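Local coordinates for protein ectonucleotide pyrophosphatase/phosphodiesterase family member 5 (Mus musculus, PDB 5VEO) that probably hydrolyses phosphodiester or pyrophosphate bonds of nucleotides at a zinc-containing active site, here an inactive variant holding adenosine monophosphate, at residues V50-V53 against F54-A58; F90-H94 against M95-D99; H199-G202 against Y203-K206; E285-P288 against E289-Y293; T357-Y360 against S361-H365. The protein carries 1 engineered substitution. All coordinates share one frame; numbering follows the deposited sequence.

Overall arrangement
Contacts 1 and 2 both touch the bound adenosine monophosphate: contact 1 meets its phosphate with A58, and contact 2 meets its adenine with L92, M95, I97 and Y98. Their centres lie about 19 Å apart and their nearest atoms about 5 Å, and the nucleotide bridges the two. Contact 4 packs directly on contact 1 through the rings of F54, W291 and Y293, their centres about 14 Å apart. Contact 5 brushes contact 1 through V53 and T357, and one 1,2-ethanediol molecule touches both. Contact 3 stands apart on helix 190-210, its centre about 26 Å from that of contact 1 and about 40 Å from that of contact 4.

Contact 1. Residues V50-V53 against F54-A58; sequences VTNV and FITKA. Engineered in segment 54-58: A58 (natural residue Thr). With AMP (adenosine monophosphate), chain Q; EDO (1,2-ethanediol), chain K.
N52 and T56 face each other across the bend by which the chain leaves strand 45-51, in the central sheet of an alkaline-phosphatase-like fold, and enters helix 58-67. Their side chains cross at about a right angle, and the methyl CG2 of T56 meets the carboxamide, lying 3.6 Å from N52 ND2. The asparagine amide reaches this place because CG is wedged between the backbone N and the carbonyl carbon (chi1 56°). Its ND2 then gives a hydrogen bond to the backbone oxygen of D224, a zinc ligand, so N52 ties the bend to the metal site. A leucine here would fill similar space but would probably leave the D224 carbonyl without this donor, and the zinc-bearing loop less firmly placed.

Threonine suits position 56 because its two branches do different work: CG2 also lies 3.3 Å from the carbonyl oxygen of V53, while OG1 bonds to the backbone oxygen of Y327. Within the bend, T56 is the centre of an inverse gamma turn, with a weak bond of 2.8 Å from K57 N to I55 O. A cis peptide joins F54 to I55 and sharpens the reversal, and the F54 ring packs against W291 and Y293. K57, the N-cap residue, delivers the chain to the helix start. There A58, engineered in place of the natural threonine, gives its backbone N-H to AMP O1P at 2.9 Å with an angle of 162°, and its CB rests 3.3 Å from AMP O3P.

Contact 2. Residues F90-H94 against M95-D99; sequences FSLEH and MDIYD. With AMP (adenosine monophosphate), chain Q.
The carbonyl oxygen of S91 takes two N-H groups: D96 N at 2.8 Å, in a bond of 154° at the hydrogen, and, weakly, H94 N. In return S91 N bonds to D96 O at 3.0 Å, rising from above that carbonyl plane. The pair is an antiparallel hydrogen-bonded bridge, and because M95 and D96 both face S91 it is a G1 beta bulge. M95 has the positive phi (58°) characteristic of the first position of such a bulge, and its N-H turns back to L92 O.

Beside the bridge, I97 lies over one face of the F90 ring in a CH-pi contact, its CG2 3.9 Å from the ring centroid. The isoleucine places that methyl anti to its own carbonyl carbon, while CG1 takes the other branch and carries CD1 on toward adenine N6. One branched residue therefore serves both the aromatic packing and the pocket. On the outer side a water gives a proton to D96 OD2 and, weakly, another to H94 ND1, linking the polar ends of two side chains that touch only through their CB atoms.

L92 sets CD1 straight over the adenine face, 3.3 Å from AMP C4. M95 CG comes near the plane of the base at its rim, 3.4 Å from AMP N1, and Y98 OH receives a weak hydrogen bond from AMP N6 while also bonding to D129. Since mostly hydrocarbon groups meet the base and its one bond here is weak, this loop probably holds adenine more by shape and apolar contact than by strong polar recognition.

Contact 3. Residues H199-G202 against Y203-K206; sequences HKLG and YLIK
L201 and I205, one helical turn apart, touch through L201 CG and I205 CD1 at 4.2 Å, their side chains slanting across each other. The isoleucine has CG1 anti to its carbonyl carbon (chi1 -65°), which lays that branch back along the helix, 3.2 Å from L201 O. On the adjoining side L201 CD1 approaches L204 CD2 at 4.4 Å, a looser touch between two leucines that both extend CG anti to the backbone N.

All of these residues belong to the alpha helix 190-210, whose i to i+4 bonds fix their spacing. I205 N bonds to L201 O at 2.9 Å, nearly along the C=O axis, and the matching bonds from Y203, L204 and K206 reach H199, K200 and G202. Y203 CB also rests 3.3 Å from K200 O.

Farther out, the apolar residues face the interior, where branched side chains can fill the spaces between secondary structures. L201 meets F37 and I40 of helix 35-42 as well as V221 of strand 218-222. L204 meets V153 of helix 149-160, together with L171 and L219 of two strands of the central sheet. K200, at the boundary of this packing, lays its chain on F149 and W173 and carries its charge to a salt bridge with D196, one turn earlier on the same helix.

Contact 4. Residues E285-P288 against E289-Y293; sequences EEIP and ERWHY
P288 lies over one face of the W291 indole, the two side chains side by side and pointing the same way. P288 CG stands 4.1 Å from the centroid of the six-membered ring, 24° off its normal, in a CH-pi contact, while P288 CD comes to 3.6 Å from W291 CZ3. The tryptophan is turned to receive it by a CG anti to its own carbonyl carbon (chi1 -75°). Proline suits this place, since its compact, closed ring presents the C-H groups of CG and CD to the indole, with few torsions to fix.

I287 approaches differently: its CG2, anti to the backbone N, meets the indole at the edge, 3.8 Å from W291 CE3, and the two side chains cross at about a right angle. The backbone turns tightly beneath them, W291 N reaching P288 O at 3.2 Å from above the carbonyl plane, as in a 3-10 turn. A water spans the same oxygen and Y293 N.

F54 stacks on the indole face opposite P288, and Y293 meets that phenyl ring edge-to-face. W291 NE1 and R290 NH2 both bind D328, fixing the indole's polar edge. I287 packs on Y282 of strand 279-283 and V303 of strand 302-306, while W291 touches V305, so this loop rests on two neighbouring strands of the four-stranded sheet.

Contact 5. Residues T357-Y360 against S361-H365; sequences TDLY and SLLCH. With EDO (1,2-ethanediol), chain K.
Y360 and C364 make a sulfur-aromatic contact: C364 SG lies over a face of the tyrosine ring, 3.9 Å from its centroid and 16° off the normal. The ring reaches that position with CG anti to the backbone N (chi1 176°), while the cysteine, one turn on, places its sulfur anti to its own carbonyl carbon. The polarisable sulfur suits a place over the ring face.

The apolar contacts belong to leucines. L359 CG meets L363 CG at 4.0 Å, and L359 CD1 meets L362 CD2 at 4.1 Å, each pair set at a slant. L363 continues inward to V16 and V18 of strand 16-21.

Backbone bonds of the i to i+4 kind hold this alpha helix in shape: C364 N to Y360 O at 2.9 Å, L363 N to L359 O, and a longer one from L362 N to D358 O in the carbonyl plane. At the start of the run T357 N gives a weak bond to 1,2-ethanediol, and D358 OD1 accepts from S377 N.

Y360 OH receives the N-H of L372. Without the ring and hydroxyl, as with an alanine here, the L372 amide would probably lose its acceptor and a gap would open beside the C364 sulfur. The tyrosine thus has two roles: its face packs on sulfur within helix 359-366, and its hydroxyl, with the ring's packing on A371, ties the helix to the following loop by satisfying a backbone amide.

Contact 1. Residues V50-V53 against F54-A58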
# COMPACT_ATOMS: atom_id res chain seq x y z
N VAL A 50 3.11 -1.16 -12.52
CA VAL A 50 1.87 -1.21 -11.76
C VAL A 50 1.55 0.20 -11.31
O VAL A 50 2.30 0.79 -10.51
CB VAL A 50 2.00 -2.11 -10.53
CG1 VAL A 50 0.70 -2.08 -9.69
CG2 VAL A 50 2.42 -3.51 -10.95
N THR A 51 0.48 0.75 -11.83
CA THR A 51 0.01 2.04 -11.34
C THR A 51 -0.81 1.79 -10.09
O THR A 51 -1.91 1.21 -10.15
CB THR A 51 -0.81 2.77 -12.39
OG1 THR A 51 0.00 3.03 -13.52
CG2 THR A 51 -1.30 4.08 -11.83
N ASN A 52 -0.26 2.22 -8.95
CA ASN A 52 -0.92 2.09 -7.66
C ASN A 52 -1.81 3.32 -7.46
O ASN A 52 -2.18 3.99 -8.44
CB ASN A 52 0.13 1.85 -6.57
CG ASN A 52 1.23 2.94 -6.51
OD1 ASN A 52 1.43 3.72 -7.46
ND2 ASN A 52 1.96 2.97 -5.39
N VAL A 53 -2.24 3.60 -6.23
CA VAL A 53 -3.20 4.68 -6.02
C VAL A 53 -2.59 5.81 -5.19
O VAL A 53 -1.70 5.62 -4.34
CB VAL A 53 -4.53 4.22 -5.38
CG1 VAL A 53 -5.22 3.19 -6.25
CG2 VAL A 53 -4.37 3.74 -3.98
N PHE A 54 -3.14 6.99 -5.43
CA PHE A 54 -2.81 8.19 -4.68
C PHE A 54 -3.63 8.25 -3.40
O PHE A 54 -4.84 7.96 -3.45
CB PHE A 54 -3.09 9.41 -5.55
CG PHE A 54 -2.60 10.71 -5.02
CD1 PHE A 54 -1.26 11.08 -5.15
CD2 PHE A 54 -3.47 11.61 -4.44
CE1 PHE A 54 -0.82 12.31 -4.69
CE2 PHE A 54 -3.03 12.84 -3.99
CZ PHE A 54 -1.71 13.19 -4.10
N ILE A 55 -3.06 8.65 -2.26
CA ILE A 55 -1.63 8.88 -2.07
C ILE A 55 -0.88 7.56 -1.93
O ILE A 55 -1.42 6.56 -1.46
CB ILE A 55 -1.38 9.79 -0.83
CG1 ILE A 55 -1.74 9.08 0.48
CG2 ILE A 55 -2.13 11.09 -0.98
CD1 ILE A 55 -1.43 9.90 1.72
N THR A 56 0.39 7.57 -2.32
CA THR A 56 1.15 6.33 -2.46
C THR A 56 1.82 5.95 -1.14
O THR A 56 3.06 5.86 -1.02
CB THR A 56 2.15 6.46 -3.62
OG1 THR A 56 2.99 7.61 -3.46
CG2 THR A 56 1.44 6.53 -4.97
N LYS A 57 0.95 5.70 -0.14
CA LYS A 57 1.31 5.25 1.20
C LYS A 57 0.67 3.90 1.50
O LYS A 57 -0.20 3.41 0.76
CB LYS A 57 0.89 6.29 2.26
CG LYS A 57 1.48 7.69 2.06
CD LYS A 57 2.64 7.91 2.90
CE LYS A 57 3.16 9.32 2.97
NZ LYS A 57 4.60 9.18 3.43
N ALA A 58 1.06 3.28 2.62
CA ALA A 58 0.66 1.91 2.93
C ALA A 58 -0.85 1.74 3.07
O ALA A 58 -1.43 0.79 2.52
CB ALA A 58 1.35 1.45 4.21
P AMP Q . 4.21 3.35 4.90
O1P AMP Q . 3.10 4.25 4.43
O2P AMP Q . 5.48 4.14 5.22
O3P AMP Q . 4.51 2.21 3.93
O5' AMP Q . 3.75 2.65 6.27
C5' AMP Q . 4.35 1.40 6.64
C4' AMP Q . 4.55 1.24 8.12
O4' AMP Q . 3.29 0.97 8.72
C3' AMP Q . 5.44 0.05 8.49
O3' AMP Q . 6.70 0.50 8.94
C2' AMP Q . 4.69 -0.66 9.62
O2' AMP Q . 5.45 -0.90 10.78
C1' AMP Q . 3.52 0.26 9.91
N9 AMP Q . 2.31 -0.45 10.27
C8 AMP Q . 1.60 -1.29 9.51
N7 AMP Q . 0.52 -1.73 10.20
C5 AMP Q . 0.58 -1.13 11.42
C6 AMP Q . -0.24 -1.12 12.65
N6 AMP Q . -1.36 -1.87 12.72
N1 AMP Q . 0.16 -0.36 13.69
C2 AMP Q . 1.27 0.40 13.65
N3 AMP Q . 2.06 0.46 12.57
C4 AMP Q . 1.76 -0.29 11.46
C1 EDO K . -4.69 3.05 -10.23
O1 EDO K . -4.80 1.68 -9.76
C2 EDO K . -5.48 3.35 -11.51
O2 EDO K . -5.30 4.73 -11.92

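Contact 2. Residues F90-H94 against M95-D99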
# COMPACT_ATOMS: atom_id res chain seq x y z
N PHE A 90 -7.34 9.31 12.86
CA PHE A 90 -6.77 8.01 12.55
C PHE A 90 -5.28 8.27 12.34
O PHE A 90 -4.92 9.21 11.63
CB PHE A 90 -7.46 7.46 11.29
CG PHE A 90 -6.88 6.20 10.68
CD1 PHE A 90 -7.61 5.03 10.72
CD2 PHE A 90 -5.69 6.21 9.97
CE1 PHE A 90 -7.16 3.88 10.11
CE2 PHE A 90 -5.21 5.05 9.36
CZ PHE A 90 -5.95 3.88 9.45
N SER A 91 -4.43 7.49 13.00
CA SER A 91 -2.99 7.75 12.91
C SER A 91 -2.20 6.46 13.02
O SER A 91 -2.16 5.81 14.07
CB SER A 91 -2.53 8.72 13.99
OG SER A 91 -1.12 8.76 13.97
N LEU A 92 -1.52 6.13 11.93
CA LEU A 92 -0.71 4.93 11.89
C LEU A 92 0.43 5.01 12.90
O LEU A 92 0.71 4.04 13.61
CB LEU A 92 -0.17 4.77 10.47
CG LEU A 92 0.68 3.55 10.22
CD1 LEU A 92 -0.12 2.30 10.56
CD2 LEU A 92 1.10 3.55 8.77
N GLU A 93 1.06 6.19 13.02
CA GLU A 93 2.23 6.32 13.88
C GLU A 93 1.89 6.10 15.34
O GLU A 93 2.77 5.70 16.12
CB GLU A 93 2.87 7.70 13.69
CG GLU A 93 3.58 7.87 12.36
CD GLU A 93 2.64 8.24 11.24
OE1 GLU A 93 1.42 8.32 11.50
OE2 GLU A 93 3.12 8.45 10.10
N HIS A 94 0.65 6.36 15.75
CA HIS A 94 0.19 6.10 17.10
C HIS A 94 -0.52 4.75 17.24
O HIS A 94 -1.11 4.48 18.29
CB HIS A 94 -0.74 7.22 17.55
CG HIS A 94 -0.06 8.56 17.60
ND1 HIS A 94 -0.54 9.66 16.93
CD2 HIS A 94 1.05 8.97 18.25
CE1 HIS A 94 0.26 10.69 17.15
NE2 HIS A 94 1.24 10.29 17.94
N MET A 95 -0.47 3.92 16.21
CA MET A 95 -1.20 2.65 16.21
C MET A 95 -2.70 2.87 16.40
O MET A 95 -3.41 2.00 16.90
CB MET A 95 -0.64 1.72 17.28
CG MET A 95 -0.74 0.29 16.91
SD MET A 95 0.44 -0.80 17.72
CE MET A 95 -0.26 -2.27 16.98
N ASP A 96 -3.19 4.03 15.97
CA ASP A 96 -4.57 4.46 16.20
C ASP A 96 -5.37 4.26 14.92
O ASP A 96 -5.83 5.22 14.27
CB ASP A 96 -4.58 5.92 16.66
CG ASP A 96 -5.96 6.42 17.02
OD1 ASP A 96 -6.87 5.60 17.30
OD2 ASP A 96 -6.14 7.67 17.02
N ILE A 97 -5.54 2.98 14.56
CA ILE A 97 -6.17 2.57 13.31
C ILE A 97 -7.38 1.66 13.54
O ILE A 97 -7.91 1.12 12.58
CB ILE A 97 -5.17 1.85 12.39
CG1 ILE A 97 -4.77 0.49 13.02
CG2 ILE A 97 -4.01 2.76 12.15
CD1 ILE A 97 -4.54 -0.62 12.03
N TYR A 98 -7.78 1.45 14.79
CA TYR A 98 -8.72 0.37 15.09
C TYR A 98 -10.16 0.84 15.21
O TYR A 98 -11.03 0.04 15.52
CB TYR A 98 -8.27 -0.37 16.37
CG TYR A 98 -6.99 -1.09 16.11
CD1 TYR A 98 -6.98 -2.32 15.46
CD2 TYR A 98 -5.77 -0.51 16.41
CE1 TYR A 98 -5.79 -2.96 15.14
CE2 TYR A 98 -4.57 -1.14 16.11
CZ TYR A 98 -4.59 -2.36 15.48
OH TYR A 98 -3.39 -2.96 15.16
N ASP A 99 -10.43 2.11 14.92
CA ASP A 99 -11.81 2.59 14.88
C ASP A 99 -12.46 2.09 13.59
O ASP A 99 -12.15 2.55 12.49
CB ASP A 99 -11.86 4.11 14.98
CG ASP A 99 -13.29 4.66 15.01
OD1 ASP A 99 -14.24 3.94 14.62
OD2 ASP A 99 -13.46 5.83 15.40
P AMP Q . 4.21 3.35 4.90
O1P AMP Q . 3.10 4.25 4.43
O2P AMP Q . 5.48 4.14 5.22
O3P AMP Q . 4.51 2.21 3.93
O5' AMP Q . 3.75 2.65 6.27
C5' AMP Q . 4.35 1.40 6.64
C4' AMP Q . 4.55 1.24 8.12
O4' AMP Q . 3.29 0.97 8.72
C3' AMP Q . 5.44 0.05 8.49
O3' AMP Q . 6.70 0.50 8.94
C2' AMP Q . 4.69 -0.66 9.62
O2' AMP Q . 5.45 -0.90 10.78
C1' AMP Q . 3.52 0.26 9.91
N9 AMP Q . 2.31 -0.45 10.27
C8 AMP Q . 1.60 -1.29 9.51
N7 AMP Q . 0.52 -1.73 10.20
C5 AMP Q . 0.58 -1.13 11.42
C6 AMP Q . -0.24 -1.12 12.65
N6 AMP Q . -1.36 -1.87 12.72
N1 AMP Q . 0.16 -0.36 13.69
C2 AMP Q . 1.27 0.40 13.65
N3 AMP Q . 2.06 0.46 12.57
C4 AMP Q . 1.76 -0.29 11.46
O HOH W 1 -3.98 9.54 17.07

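Contact 3. Residues H199-G202 against Y203-K206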
# COMPACT_ATOMS: atom_id res chain seq x y z
N HIS A 199 16.15 -13.27 -0.08
CA HIS A 199 16.39 -14.45 0.74
C HIS A 199 15.12 -14.88 1.46
O HIS A 199 14.80 -16.07 1.52
CB HIS A 199 17.52 -14.17 1.73
CG HIS A 199 18.03 -15.39 2.41
ND1 HIS A 199 17.76 -15.68 3.73
CD2 HIS A 199 18.80 -16.41 1.95
CE1 HIS A 199 18.34 -16.82 4.06
NE2 HIS A 199 18.98 -17.28 3.00
N LYS A 200 14.36 -13.92 2.01
CA LYS A 200 13.11 -14.24 2.70
C LYS A 200 12.08 -14.81 1.74
O LYS A 200 11.36 -15.75 2.08
CB LYS A 200 12.57 -13.00 3.39
CG LYS A 200 13.35 -12.69 4.65
CD LYS A 200 12.87 -11.44 5.31
CE LYS A 200 13.35 -11.37 6.74
NZ LYS A 200 14.83 -11.47 6.88
N LEU A 201 12.01 -14.28 0.52
CA LEU A 201 11.14 -14.88 -0.48
C LEU A 201 11.55 -16.32 -0.74
O LEU A 201 10.70 -17.22 -0.85
CB LEU A 201 11.17 -14.05 -1.76
CG LEU A 201 10.33 -14.56 -2.93
CD1 LEU A 201 8.85 -14.72 -2.54
CD2 LEU A 201 10.51 -13.68 -4.15
N GLY A 202 12.86 -16.58 -0.81
CA GLY A 202 13.34 -17.94 -0.96
C GLY A 202 12.92 -18.85 0.18
O GLY A 202 12.56 -20.01 -0.04
N TYR A 203 12.95 -18.33 1.41
CA TYR A 203 12.47 -19.08 2.56
C TYR A 203 10.99 -19.44 2.41
O TYR A 203 10.58 -20.58 2.67
CB TYR A 203 12.69 -18.24 3.82
CG TYR A 203 12.24 -18.92 5.08
CD1 TYR A 203 13.10 -19.77 5.77
CD2 TYR A 203 10.97 -18.74 5.59
CE1 TYR A 203 12.71 -20.39 6.93
CE2 TYR A 203 10.56 -19.37 6.76
CZ TYR A 203 11.44 -20.20 7.42
OH TYR A 203 11.05 -20.83 8.57
N LEU A 204 10.17 -18.48 1.99
CA LEU A 204 8.76 -18.74 1.77
C LEU A 204 8.56 -19.82 0.70
O LEU A 204 7.75 -20.74 0.87
CB LEU A 204 8.05 -17.44 1.36
CG LEU A 204 6.59 -17.58 0.94
CD1 LEU A 204 5.73 -18.19 2.06
CD2 LEU A 204 6.03 -16.24 0.50
N ILE A 205 9.29 -19.71 -0.40
CA ILE A 205 9.18 -20.71 -1.46
C ILE A 205 9.52 -22.09 -0.90
O ILE A 205 8.81 -23.07 -1.14
CB ILE A 205 10.10 -20.35 -2.63
CG1 ILE A 205 9.62 -19.06 -3.28
CG2 ILE A 205 10.16 -21.50 -3.64
CD1 ILE A 205 10.63 -18.51 -4.28
N LYS A 206 10.64 -22.19 -0.18
CA LYS A 206 11.06 -23.46 0.40
C LYS A 206 9.98 -24.04 1.31
O LYS A 206 9.69 -25.24 1.28
CB LYS A 206 12.37 -23.26 1.16
CG LYS A 206 13.00 -24.50 1.76
CD LYS A 206 14.30 -24.14 2.54
CE LYS A 206 14.02 -23.59 3.96
NZ LYS A 206 15.22 -23.34 4.84

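Contact 4. Residues E285-P288 against E289-Y293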
# COMPACT_ATOMS: atom_id res chain seq x y z
N GLU A 285 -11.74 20.85 -4.08
CA GLU A 285 -12.51 20.53 -5.27
C GLU A 285 -11.72 20.74 -6.56
O GLU A 285 -12.21 20.36 -7.62
CB GLU A 285 -13.83 21.33 -5.28
CG GLU A 285 -14.73 21.07 -4.02
CD GLU A 285 -15.05 19.58 -3.71
OE1 GLU A 285 -15.09 18.74 -4.62
OE2 GLU A 285 -15.28 19.27 -2.51
N GLU A 286 -10.47 21.23 -6.50
CA GLU A 286 -9.63 21.33 -7.69
C GLU A 286 -8.56 20.24 -7.74
O GLU A 286 -7.72 20.24 -8.64
CB GLU A 286 -8.99 22.71 -7.80
CG GLU A 286 -8.15 23.12 -6.66
CD GLU A 286 -7.84 24.58 -6.67
OE1 GLU A 286 -8.68 25.37 -7.15
OE2 GLU A 286 -6.75 24.95 -6.20
N ILE A 287 -8.61 19.27 -6.82
CA ILE A 287 -7.62 18.19 -6.87
C ILE A 287 -7.77 17.43 -8.19
O ILE A 287 -8.91 17.15 -8.63
CB ILE A 287 -7.80 17.25 -5.66
CG1 ILE A 287 -7.40 17.99 -4.38
CG2 ILE A 287 -7.04 15.95 -5.84
CD1 ILE A 287 -7.78 17.28 -3.10
N PRO A 288 -6.68 17.08 -8.87
CA PRO A 288 -6.78 16.36 -10.14
C PRO A 288 -7.68 15.13 -10.09
O PRO A 288 -7.53 14.26 -9.23
CB PRO A 288 -5.32 15.97 -10.41
CG PRO A 288 -4.54 17.09 -9.81
CD PRO A 288 -5.29 17.43 -8.54
N GLU A 289 -8.58 15.04 -11.08
CA GLU A 289 -9.50 13.91 -11.18
C GLU A 289 -8.76 12.59 -11.29
O GLU A 289 -9.24 11.56 -10.79
CB GLU A 289 -10.41 14.07 -12.40
CG GLU A 289 -11.41 15.17 -12.23
CD GLU A 289 -12.45 14.84 -11.19
OE1 GLU A 289 -12.73 13.64 -10.98
OE2 GLU A 289 -12.99 15.79 -10.58
N ARG A 290 -7.60 12.58 -11.96
CA ARG A 290 -6.92 11.32 -12.23
C ARG A 290 -6.45 10.64 -10.95
O ARG A 290 -6.16 9.44 -10.99
CB ARG A 290 -5.73 11.53 -13.15
CG ARG A 290 -4.62 12.37 -12.59
CD ARG A 290 -3.52 12.57 -13.63
NE ARG A 290 -2.54 13.53 -13.16
CZ ARG A 290 -1.46 13.21 -12.45
NH1 ARG A 290 -1.19 11.94 -12.15
NH2 ARG A 290 -0.65 14.17 -12.05
N TRP A 291 -6.36 11.37 -9.83
CA TRP A 291 -5.99 10.78 -8.55
C TRP A 291 -7.16 10.14 -7.82
O TRP A 291 -6.93 9.37 -6.88
CB TRP A 291 -5.36 11.83 -7.64
CG TRP A 291 -3.97 12.21 -8.00
CD1 TRP A 291 -3.06 11.46 -8.71
CD2 TRP A 291 -3.29 13.42 -7.65
NE1 TRP A 291 -1.87 12.13 -8.82
CE2 TRP A 291 -1.98 13.33 -8.18
CE3 TRP A 291 -3.65 14.56 -6.94
CZ2 TRP A 291 -1.04 14.36 -8.03
CZ3 TRP A 291 -2.73 15.58 -6.80
CH2 TRP A 291 -1.44 15.47 -7.33
N HIS A 292 -8.40 10.42 -8.23
CA HIS A 292 -9.58 9.80 -7.62
C HIS A 292 -9.50 9.91 -6.11
O HIS A 292 -9.58 8.93 -5.36
CB HIS A 292 -9.73 8.37 -8.08
CG HIS A 292 -9.73 8.25 -9.57
ND1 HIS A 292 -10.69 8.85 -10.35
CD2 HIS A 292 -8.84 7.68 -10.42
CE1 HIS A 292 -10.42 8.62 -11.62
NE2 HIS A 292 -9.31 7.91 -11.69
N TYR A 293 -9.27 11.13 -5.66
CA TYR A 293 -8.94 11.36 -4.28
C TYR A 293 -9.93 12.28 -3.57
O TYR A 293 -10.18 12.06 -2.39
CB TYR A 293 -7.49 11.90 -4.20
CG TYR A 293 -6.89 11.81 -2.84
CD1 TYR A 293 -6.61 12.94 -2.09
CD2 TYR A 293 -6.61 10.57 -2.28
CE1 TYR A 293 -6.05 12.85 -0.84
CE2 TYR A 293 -6.05 10.46 -1.02
CZ TYR A 293 -5.80 11.61 -0.29
OH TYR A 293 -5.24 11.54 0.96
O HOH W 2 -9.45 13.48 -7.35

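Contact 5. Residues T357-Y360 against S361-H365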
# COMPACT_ATOMS: atom_id res chain seq x y z
N THR A 357 -5.73 -1.43 -8.79
CA THR A 357 -7.16 -1.65 -8.60
C THR A 357 -7.65 -2.91 -9.29
O THR A 357 -8.77 -3.36 -8.98
CB THR A 357 -7.94 -0.46 -9.17
OG1 THR A 357 -7.43 -0.16 -10.47
CG2 THR A 357 -7.84 0.75 -8.28
N ASP A 358 -6.89 -3.47 -10.22
CA ASP A 358 -7.29 -4.70 -10.90
C ASP A 358 -7.07 -5.96 -10.06
O ASP A 358 -7.66 -7.00 -10.36
CB ASP A 358 -6.52 -4.86 -12.22
CG ASP A 358 -6.75 -3.73 -13.20
OD1 ASP A 358 -7.87 -3.17 -13.23
OD2 ASP A 358 -5.80 -3.42 -13.96
N LEU A 359 -6.23 -5.90 -9.02
CA LEU A 359 -5.90 -7.12 -8.30
C LEU A 359 -7.14 -7.74 -7.66
O LEU A 359 -7.32 -8.96 -7.68
CB LEU A 359 -4.83 -6.86 -7.24
CG LEU A 359 -4.46 -8.12 -6.44
CD1 LEU A 359 -3.99 -9.24 -7.34
CD2 LEU A 359 -3.41 -7.81 -5.36
N TYR A 360 -8.00 -6.90 -7.08
CA TYR A 360 -9.22 -7.39 -6.45
C TYR A 360 -10.05 -8.22 -7.43
O TYR A 360 -10.55 -9.30 -7.07
CB TYR A 360 -10.01 -6.20 -5.94
CG TYR A 360 -11.37 -6.51 -5.33
CD1 TYR A 360 -11.47 -7.01 -4.04
CD2 TYR A 360 -12.53 -6.23 -6.02
CE1 TYR A 360 -12.71 -7.26 -3.47
CE2 TYR A 360 -13.77 -6.47 -5.46
CZ TYR A 360 -13.86 -7.00 -4.19
OH TYR A 360 -15.10 -7.23 -3.66
N SER A 361 -10.21 -7.74 -8.67
CA SER A 361 -11.00 -8.48 -9.65
C SER A 361 -10.35 -9.82 -9.97
O SER A 361 -11.05 -10.83 -10.14
CB SER A 361 -11.12 -7.66 -10.94
OG SER A 361 -11.75 -6.41 -10.72
N LEU A 362 -9.02 -9.83 -10.03
CA LEU A 362 -8.29 -11.06 -10.27
C LEU A 362 -8.48 -12.04 -9.11
O LEU A 362 -8.74 -13.23 -9.32
CB LEU A 362 -6.80 -10.75 -10.45
CG LEU A 362 -5.85 -11.93 -10.64
CD1 LEU A 362 -6.26 -12.68 -11.86
CD2 LEU A 362 -4.40 -11.47 -10.77
N LEU A 363 -8.35 -11.54 -7.87
CA LEU A 363 -8.56 -12.39 -6.69
C LEU A 363 -9.96 -12.99 -6.67
O LEU A 363 -10.13 -14.19 -6.41
CB LEU A 363 -8.34 -11.58 -5.41
CG LEU A 363 -6.92 -11.05 -5.15
CD1 LEU A 363 -6.80 -10.32 -3.85
CD2 LEU A 363 -5.91 -12.17 -5.17
N CYS A 364 -10.97 -12.15 -6.90
CA CYS A 364 -12.34 -12.66 -6.90
C CYS A 364 -12.54 -13.71 -7.99
O CYS A 364 -13.25 -14.70 -7.78
CB CYS A 364 -13.33 -11.50 -7.08
SG CYS A 364 -13.48 -10.45 -5.62
N HIS A 365 -11.92 -13.51 -9.15
CA HIS A 365 -11.99 -14.52 -10.20
C HIS A 365 -11.34 -15.83 -9.76
O HIS A 365 -11.93 -16.90 -9.89
CB HIS A 365 -11.33 -14.01 -11.48
CG HIS A 365 -11.30 -15.03 -12.57
ND1 HIS A 365 -12.36 -15.25 -13.42
CD2 HIS A 365 -10.34 -15.92 -12.93
CE1 HIS A 365 -12.05 -16.21 -14.27
NE2 HIS A 365 -10.84 -16.65 -13.98
C1 EDO K . -4.69 3.05 -10.23
O1 EDO K . -4.80 1.68 -9.76
C2 EDO K . -5.48 3.35 -11.51
O2 EDO K . -5.30 4.73 -11.92